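Long-range contact in pullulanase (Klebsiella oxytoca, PDB 2YOC), which hydrolyses alpha-1,6-glucosidic linkages in pullulan and branched alpha-glucans and is exported by a type 2 secretion system: residues A263-A275 / V612-G624. Numbering follows the deposited sequence.
Sequences ATQVQTAGVLDDA and VPWYYQRLNETTG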
ATOM      1  N   ALA B 263      15.072  17.344 -48.950  1.00 73.55           N
ATOM      2  CA  ALA B 263      13.984  17.079 -49.887  1.00 74.10           C
ATOM      3  C   ALA B 263      13.317  15.780 -49.401  1.00 78.78           C
ATOM      4  O   ALA B 263      13.985  14.748 -49.285  1.00 79.92           O
ATOM      5  CB  ALA B 263      14.529  16.918 -51.302  1.00 76.06           C
ATOM      6  N   THR B 264      12.027  15.853 -49.042  1.00 73.75           N
ATOM      7  CA  THR B 264      11.272  14.712 -48.499  1.00 71.94           C
ATOM      8  C   THR B 264       9.881  14.596 -49.141  1.00 74.68           C
ATOM      9  O   THR B 264       9.328  15.600 -49.605  1.00 74.06           O
ATOM     10  CB  THR B 264      11.204  14.810 -46.946  1.00 74.81           C
ATOM     11  OG1 THR B 264      10.948  13.526 -46.370  1.00 66.18           O
ATOM     12  CG2 THR B 264      10.182  15.841 -46.451  1.00 74.45           C
ATOM     13  N   GLN B 265       9.308  13.373 -49.138  1.00 70.26           N
ATOM     14  CA  GLN B 265       7.963  13.118 -49.657  1.00 69.43           C
ATOM     15  C   GLN B 265       6.931  13.611 -48.636  1.00 75.58           C
ATOM     16  O   GLN B 265       7.268  13.824 -47.461  1.00 75.36           O
ATOM     17  CB  GLN B 265       7.751  11.639 -49.997  1.00 69.56           C
ATOM     18  CG  GLN B 265       8.571  11.142 -51.178  1.00 68.36           C
ATOM     19  CD  GLN B 265       7.965   9.903 -51.800  1.00 78.78           C
ATOM     20  OE1 GLN B 265       8.446   8.767 -51.634  1.00 62.09           O
ATOM     21  NE2 GLN B 265       6.885  10.093 -52.556  1.00 76.22           N
ATOM     22  N   VAL B 266       5.686  13.845 -49.089  1.00 72.10           N
ATOM     23  CA  VAL B 266       4.636  14.392 -48.221  1.00 70.30           C
ATOM     24  C   VAL B 266       3.518  13.382 -47.949  1.00 73.60           C
ATOM     25  O   VAL B 266       2.986  12.763 -48.877  1.00 75.84           O
ATOM     26  CB  VAL B 266       4.085  15.735 -48.795  1.00 73.87           C
ATOM     27  CG1 VAL B 266       3.094  16.400 -47.839  1.00 72.68           C
ATOM     28  CG2 VAL B 266       5.207  16.699 -49.163  1.00 73.92           C
ATOM     29  N   GLN B 267       3.156  13.250 -46.678  1.00 68.09           N
ATOM     30  CA  GLN B 267       2.050  12.436 -46.184  1.00 67.25           C
ATOM     31  C   GLN B 267       0.807  13.345 -46.227  1.00 70.83           C
ATOM     32  O   GLN B 267       0.756  14.368 -45.532  1.00 70.06           O
ATOM     33  CB  GLN B 267       2.365  11.921 -44.765  1.00 67.80           C
ATOM     34  CG  GLN B 267       3.391  10.773 -44.766  1.00 70.43           C
ATOM     35  CD  GLN B 267       3.592  10.124 -43.411  1.00 80.21           C
ATOM     36  OE1 GLN B 267       2.655   9.658 -42.745  1.00 72.20           O
ATOM     37  NE2 GLN B 267       4.840   9.994 -43.025  1.00 69.91           N
ATOM     38  N   THR B 268      -0.168  13.001 -47.099  1.00 67.10           N
ATOM     39  CA  THR B 268      -1.354  13.831 -47.380  1.00 66.02           C
ATOM     40  C   THR B 268      -2.702  13.415 -46.786  1.00 67.44           C
ATOM     41  O   THR B 268      -3.701  14.083 -47.088  1.00 68.56           O
ATOM     42  CB  THR B 268      -1.482  14.036 -48.898  1.00 74.43           C
ATOM     43  OG1 THR B 268      -1.575  12.762 -49.531  1.00 69.51           O
ATOM     44  CG2 THR B 268      -0.313  14.826 -49.492  1.00 76.64           C
ATOM     45  N   ALA B 269      -2.760  12.357 -45.937  1.00 59.12           N
ATOM     46  CA  ALA B 269      -4.062  11.923 -45.391  1.00 56.36           C
ATOM     47  C   ALA B 269      -4.873  13.018 -44.665  1.00 55.60           C
ATOM     48  O   ALA B 269      -6.091  13.080 -44.818  1.00 53.98           O
ATOM     49  CB  ALA B 269      -3.904  10.694 -44.513  1.00 56.24           C
ATOM     50  N   GLY B 270      -4.174  13.896 -43.946  1.00 50.40           N
ATOM     51  CA  GLY B 270      -4.766  14.977 -43.163  1.00 48.06           C
ATOM     52  C   GLY B 270      -5.519  15.940 -44.035  1.00 50.04           C
ATOM     53  O   GLY B 270      -6.673  16.263 -43.757  1.00 46.59           O
ATOM     54  N   VAL B 271      -4.861  16.398 -45.110  1.00 49.23           N
ATOM     55  CA  VAL B 271      -5.498  17.314 -46.042  1.00 49.13           C
ATOM     56  C   VAL B 271      -6.684  16.612 -46.775  1.00 55.28           C
ATOM     57  O   VAL B 271      -7.755  17.217 -46.889  1.00 54.77           O
ATOM     58  CB  VAL B 271      -4.499  18.056 -46.947  1.00 50.34           C
ATOM     59  CG1 VAL B 271      -3.662  17.087 -47.768  1.00 49.61           C
ATOM     60  CG2 VAL B 271      -5.209  19.078 -47.820  1.00 50.59           C
ATOM     61  N   LEU B 272      -6.520  15.314 -47.165  1.00 51.95           N
ATOM     62  CA  LEU B 272      -7.605  14.544 -47.801  1.00 52.04           C
ATOM     63  C   LEU B 272      -8.837  14.532 -46.924  1.00 58.70           C
ATOM     64  O   LEU B 272      -9.927  14.740 -47.452  1.00 59.95           O
ATOM     65  CB  LEU B 272      -7.201  13.110 -48.168  1.00 51.03           C
ATOM     66  CG  LEU B 272      -6.140  12.993 -49.234  1.00 54.93           C
ATOM     67  CD1 LEU B 272      -5.690  11.577 -49.360  1.00 55.90           C
ATOM     68  CD2 LEU B 272      -6.639  13.501 -50.552  1.00 54.51           C
ATOM     69  N   ASP B 273      -8.676  14.373 -45.579  1.00 54.70           N
ATOM     70  CA  ASP B 273      -9.828  14.418 -44.686  1.00 53.22           C
ATOM     71  C   ASP B 273     -10.398  15.834 -44.630  1.00 57.62           C
ATOM     72  O   ASP B 273     -11.603  16.012 -44.758  1.00 58.39           O
ATOM     73  CB  ASP B 273      -9.541  13.822 -43.282  1.00 53.91           C
ATOM     74  CG  ASP B 273      -9.932  12.347 -43.094  1.00 69.19           C
ATOM     75  OD1 ASP B 273     -10.424  11.730 -44.068  1.00 70.52           O
ATOM     76  OD2 ASP B 273      -9.771  11.817 -41.957  1.00 76.62           O
ATOM     77  N   ASP B 274      -9.534  16.840 -44.543  1.00 55.18           N
ATOM     78  CA  ASP B 274      -9.936  18.248 -44.447  1.00 55.87           C
ATOM     79  C   ASP B 274     -10.611  18.792 -45.699  1.00 63.28           C
ATOM     80  O   ASP B 274     -11.479  19.655 -45.581  1.00 64.91           O
ATOM     81  CB  ASP B 274      -8.709  19.101 -44.075  1.00 57.69           C
ATOM     82  CG  ASP B 274      -8.955  20.583 -43.879  1.00 66.49           C
ATOM     83  OD1 ASP B 274      -9.745  20.943 -42.976  1.00 66.92           O
ATOM     84  OD2 ASP B 274      -8.288  21.384 -44.557  1.00 70.78           O
ATOM     85  N   ALA B 275     -10.206  18.312 -46.892  1.00 60.77           N
ATOM     86  CA  ALA B 275     -10.707  18.830 -48.158  1.00 61.60           C
ATOM     87  C   ALA B 275     -11.919  18.109 -48.699  1.00 65.29           C
ATOM     88  O   ALA B 275     -12.775  18.754 -49.325  1.00 65.30           O
ATOM     89  CB  ALA B 275      -9.592  18.841 -49.198  1.00 62.86           C
ATOM     90  N   VAL B 612      -6.687   4.616 -52.668  1.00 58.28           N
ATOM     91  CA  VAL B 612      -6.321   5.896 -52.034  1.00 58.20           C
ATOM     92  C   VAL B 612      -4.991   5.656 -51.305  1.00 63.90           C
ATOM     93  O   VAL B 612      -4.991   5.410 -50.077  1.00 62.62           O
ATOM     94  CB  VAL B 612      -7.410   6.615 -51.146  1.00 60.77           C
ATOM     95  CG1 VAL B 612      -7.004   8.063 -50.848  1.00 60.28           C
ATOM     96  CG2 VAL B 612      -8.795   6.588 -51.791  1.00 60.59           C
ATOM     97  N   PRO B 613      -3.845   5.664 -52.070  1.00 62.76           N
ATOM     98  CA  PRO B 613      -2.536   5.415 -51.448  1.00 61.49           C
ATOM     99  C   PRO B 613      -2.233   6.347 -50.301  1.00 65.11           C
ATOM    100  O   PRO B 613      -2.581   7.531 -50.342  1.00 66.37           O
ATOM    101  CB  PRO B 613      -1.559   5.614 -52.590  1.00 63.97           C
ATOM    102  CG  PRO B 613      -2.335   5.338 -53.808  1.00 69.97           C
ATOM    103  CD  PRO B 613      -3.687   5.902 -53.520  1.00 65.60           C
ATOM    104  N   TRP B 614      -1.648   5.772 -49.239  1.00 59.59           N
ATOM    105  CA  TRP B 614      -1.227   6.456 -48.014  1.00 57.31           C
ATOM    106  C   TRP B 614      -2.351   7.045 -47.171  1.00 62.95           C
ATOM    107  O   TRP B 614      -2.093   7.807 -46.228  1.00 64.34           O
ATOM    108  CB  TRP B 614      -0.069   7.429 -48.289  1.00 55.42           C
ATOM    109  CG  TRP B 614       1.246   6.740 -48.525  1.00 56.02           C
ATOM    110  CD1 TRP B 614       1.456   5.402 -48.716  1.00 58.94           C
ATOM    111  CD2 TRP B 614       2.544   7.352 -48.512  1.00 55.91           C
ATOM    112  NE1 TRP B 614       2.801   5.142 -48.824  1.00 58.34           N
ATOM    113  CE2 TRP B 614       3.494   6.321 -48.712  1.00 59.66           C
ATOM    114  CE3 TRP B 614       3.000   8.685 -48.373  1.00 56.86           C
ATOM    115  CZ2 TRP B 614       4.864   6.576 -48.795  1.00 59.18           C
ATOM    116  CZ3 TRP B 614       4.364   8.935 -48.431  1.00 58.15           C
ATOM    117  CH2 TRP B 614       5.279   7.891 -48.645  1.00 59.15           C
ATOM    118  N   TYR B 615      -3.596   6.619 -47.441  1.00 58.86           N
ATOM    119  CA  TYR B 615      -4.723   7.109 -46.659  1.00 57.54           C
ATOM    120  C   TYR B 615      -5.204   6.105 -45.648  1.00 62.79           C
ATOM    121  O   TYR B 615      -5.275   6.431 -44.460  1.00 62.07           O
ATOM    122  CB  TYR B 615      -5.893   7.555 -47.545  1.00 58.16           C
ATOM    123  CG  TYR B 615      -7.105   7.971 -46.729  1.00 57.45           C
ATOM    124  CD1 TYR B 615      -7.260   9.292 -46.300  1.00 58.94           C
ATOM    125  CD2 TYR B 615      -8.085   7.038 -46.365  1.00 56.41           C
ATOM    126  CE1 TYR B 615      -8.355   9.674 -45.525  1.00 58.68           C
ATOM    127  CE2 TYR B 615      -9.161   7.400 -45.565  1.00 56.07           C
ATOM    128  CZ  TYR B 615      -9.303   8.725 -45.166  1.00 67.07           C
ATOM    129  OH  TYR B 615     -10.363   9.089 -44.382  1.00 71.31           O
ATOM    130  N   TYR B 616      -5.639   4.922 -46.133  1.00 59.49           N
ATOM    131  CA  TYR B 616      -6.243   3.900 -45.290  1.00 58.18           C
ATOM    132  C   TYR B 616      -5.288   3.235 -44.298  1.00 63.73           C
ATOM    133  O   TYR B 616      -5.725   2.736 -43.260  1.00 64.62           O
ATOM    134  CB  TYR B 616      -7.014   2.865 -46.136  1.00 58.62           C
ATOM    135  CG  TYR B 616      -8.148   3.416 -46.974  1.00 58.49           C
ATOM    136  CD1 TYR B 616      -9.399   3.652 -46.421  1.00 59.33           C
ATOM    137  CD2 TYR B 616      -8.008   3.575 -48.345  1.00 60.21           C
ATOM    138  CE1 TYR B 616     -10.463   4.104 -47.199  1.00 61.08           C
ATOM    139  CE2 TYR B 616      -9.073   3.984 -49.138  1.00 62.08           C
ATOM    140  CZ  TYR B 616     -10.298   4.265 -48.560  1.00 68.06           C
ATOM    141  OH  TYR B 616     -11.351   4.663 -49.352  1.00 67.75           O
ATOM    142  N   GLN B 617      -3.994   3.239 -44.600  1.00 59.49           N
ATOM    143  CA  GLN B 617      -2.986   2.615 -43.757  1.00 57.77           C
ATOM    144  C   GLN B 617      -2.362   3.605 -42.784  1.00 60.19           C
ATOM    145  O   GLN B 617      -2.212   4.790 -43.126  1.00 58.76           O
ATOM    146  CB  GLN B 617      -1.883   2.018 -44.645  1.00 59.35           C
ATOM    147  CG  GLN B 617      -2.377   1.174 -45.839  1.00 59.72           C
ATOM    148  CD  GLN B 617      -3.009  -0.150 -45.451  1.00 78.59           C
ATOM    149  OE1 GLN B 617      -2.919  -0.611 -44.304  1.00 80.24           O
ATOM    150  NE2 GLN B 617      -3.639  -0.818 -46.413  1.00 60.45           N
ATOM    151  N   ARG B 618      -1.961   3.109 -41.585  1.00 56.80           N
ATOM    152  CA  ARG B 618      -1.227   3.898 -40.591  1.00 56.18           C
ATOM    153  C   ARG B 618       0.278   3.832 -40.963  1.00 61.26           C
ATOM    154  O   ARG B 618       0.868   2.746 -41.009  1.00 63.36           O
ATOM    155  CB  ARG B 618      -1.479   3.406 -39.154  1.00 58.73           C
ATOM    156  CG  ARG B 618      -0.924   4.384 -38.099  1.00 68.52           C
ATOM    157  CD  ARG B 618      -1.220   4.026 -36.649  1.00 64.99           C
ATOM    158  NE  ARG B 618      -2.652   4.010 -36.383  1.00 69.92           N
ATOM    159  CZ  ARG B 618      -3.315   2.949 -35.935  1.00 87.57           C
ATOM    160  NH1 ARG B 618      -2.670   1.822 -35.658  1.00 70.87           N
ATOM    161  NH2 ARG B 618      -4.627   3.012 -35.736  1.00 72.69           N
ATOM    162  N   LEU B 619       0.869   4.997 -41.262  1.00 55.61           N
ATOM    163  CA  LEU B 619       2.263   5.147 -41.680  1.00 54.15           C
ATOM    164  C   LEU B 619       3.161   5.748 -40.603  1.00 60.17           C
ATOM    165  O   LEU B 619       2.738   6.613 -39.821  1.00 57.32           O
ATOM    166  CB  LEU B 619       2.359   6.050 -42.916  1.00 53.83           C
ATOM    167  CG  LEU B 619       1.386   5.837 -44.055  1.00 56.37           C
ATOM    168  CD1 LEU B 619       1.614   6.871 -45.087  1.00 56.51           C
ATOM    169  CD2 LEU B 619       1.531   4.461 -44.667  1.00 54.90           C
ATOM    170  N   ASN B 620       4.435   5.327 -40.618  1.00 60.55           N
ATOM    171  CA  ASN B 620       5.458   5.849 -39.717  1.00 60.77           C
ATOM    172  C   ASN B 620       5.670   7.348 -40.033  1.00 63.63           C
ATOM    173  O   ASN B 620       5.856   7.714 -41.197  1.00 63.87           O
ATOM    174  CB  ASN B 620       6.739   5.064 -39.917  1.00 66.51           C
ATOM    175  CG  ASN B 620       7.879   5.582 -39.111  1.00100.07           C
ATOM    176  OD1 ASN B 620       8.573   6.513 -39.509  1.00 98.11           O
ATOM    177  ND2 ASN B 620       8.080   4.998 -37.947  1.00 94.67           N
ATOM    178  N   GLU B 621       5.630   8.192 -38.987  1.00 58.60           N
ATOM    179  CA  GLU B 621       5.748   9.660 -38.985  1.00 57.66           C
ATOM    180  C   GLU B 621       6.942  10.259 -39.766  1.00 61.54           C
ATOM    181  O   GLU B 621       6.884  11.434 -40.147  1.00 59.68           O
ATOM    182  CB  GLU B 621       5.787  10.191 -37.528  1.00 58.30           C
ATOM    183  CG  GLU B 621       4.597   9.833 -36.636  1.00 67.90           C
ATOM    184  CD  GLU B 621       4.809   8.754 -35.581  1.00 91.43           C
ATOM    185  OE1 GLU B 621       5.468   7.728 -35.882  1.00 72.16           O
ATOM    186  OE2 GLU B 621       4.275   8.919 -34.458  1.00100.36           O
ATOM    187  N   THR B 622       8.030   9.462 -39.965  1.00 60.59           N
ATOM    188  CA  THR B 622       9.316   9.831 -40.608  1.00 60.31           C
ATOM    189  C   THR B 622       9.482   9.272 -42.028  1.00 63.98           C
ATOM    190  O   THR B 622       9.877   9.998 -42.951  1.00 63.97           O
ATOM    191  CB  THR B 622      10.489   9.295 -39.732  1.00 62.11           C
ATOM    192  OG1 THR B 622      10.450   9.843 -38.411  1.00 60.72           O
ATOM    193  CG2 THR B 622      11.839   9.548 -40.345  1.00 60.60           C
ATOM    194  N   THR B 623       9.266   7.963 -42.165  1.00 60.33           N
ATOM    195  CA  THR B 623       9.499   7.200 -43.385  1.00 61.37           C
ATOM    196  C   THR B 623       8.306   6.999 -44.310  1.00 67.90           C
ATOM    197  O   THR B 623       8.509   6.701 -45.488  1.00 68.79           O
ATOM    198  CB  THR B 623      10.114   5.875 -42.977  1.00 66.71           C
ATOM    199  OG1 THR B 623       9.177   5.155 -42.174  1.00 66.20           O
ATOM    200  CG2 THR B 623      11.358   6.076 -42.151  1.00 65.20           C
ATOM    201  N   GLY B 624       7.085   7.125 -43.775  1.00 64.44           N
ATOM    202  CA  GLY B 624       5.866   6.881 -44.535  1.00 64.34           C
ATOM    203  C   GLY B 624       5.629   5.397 -44.806  1.00 70.02           C
ATOM    204  O   GLY B 624       4.726   5.052 -45.568  1.00 70.64           O
TER
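Gln-267 reaches across to Asn-620 and Tyr-615 reaches back to Asp-273, tying the end of a strand and the start of a helix in the pullulanase N2 domain to a long loop of the catalytic (beta/alpha)8 barrel, the one that follows barrel strand 586-591. The Gln-267 chain runs extended beyond CG (chi2 -173°) and crosses the indole of Trp-614 at about a right angle, with CG 4.2 Å from Trp-614 CE3. That extension delivers its amide to the loop backbone, where NE2 donates to Asn-620 O at 3.1 Å, tilted from the carbonyl plane; the same NE2 also bonds Ala-165 O within its own domain. Asn-620 O accepts a second bond from Gly-624 N, while Asn-620 OD1 accepts from the backbone N of both Thr-622 and Thr-623, an Asx turn within an Asx motif; these bonds close the turn whose carbonyl the glutamine takes. Leu-619 runs antiparallel beside the amide, with CB 3.6 Å from Gln-267 OE1, and lays CD1 over one face of the Trp-614 ring, toward its rim. On the helix side, Ala-269 CB sits 4.1 Å from Tyr-615 CD1, and Leu-272 CD1 lies 4.0 Å from Val-612 CG1. The tyrosine ring stands 72° from the Asp-273 carboxylate, whose OD2 accepts from Arg-640 N. Tyr-615 OH, also bonded to Met-641 N, donates to Asp-273 OD1 on its syn side at 2.7 Å.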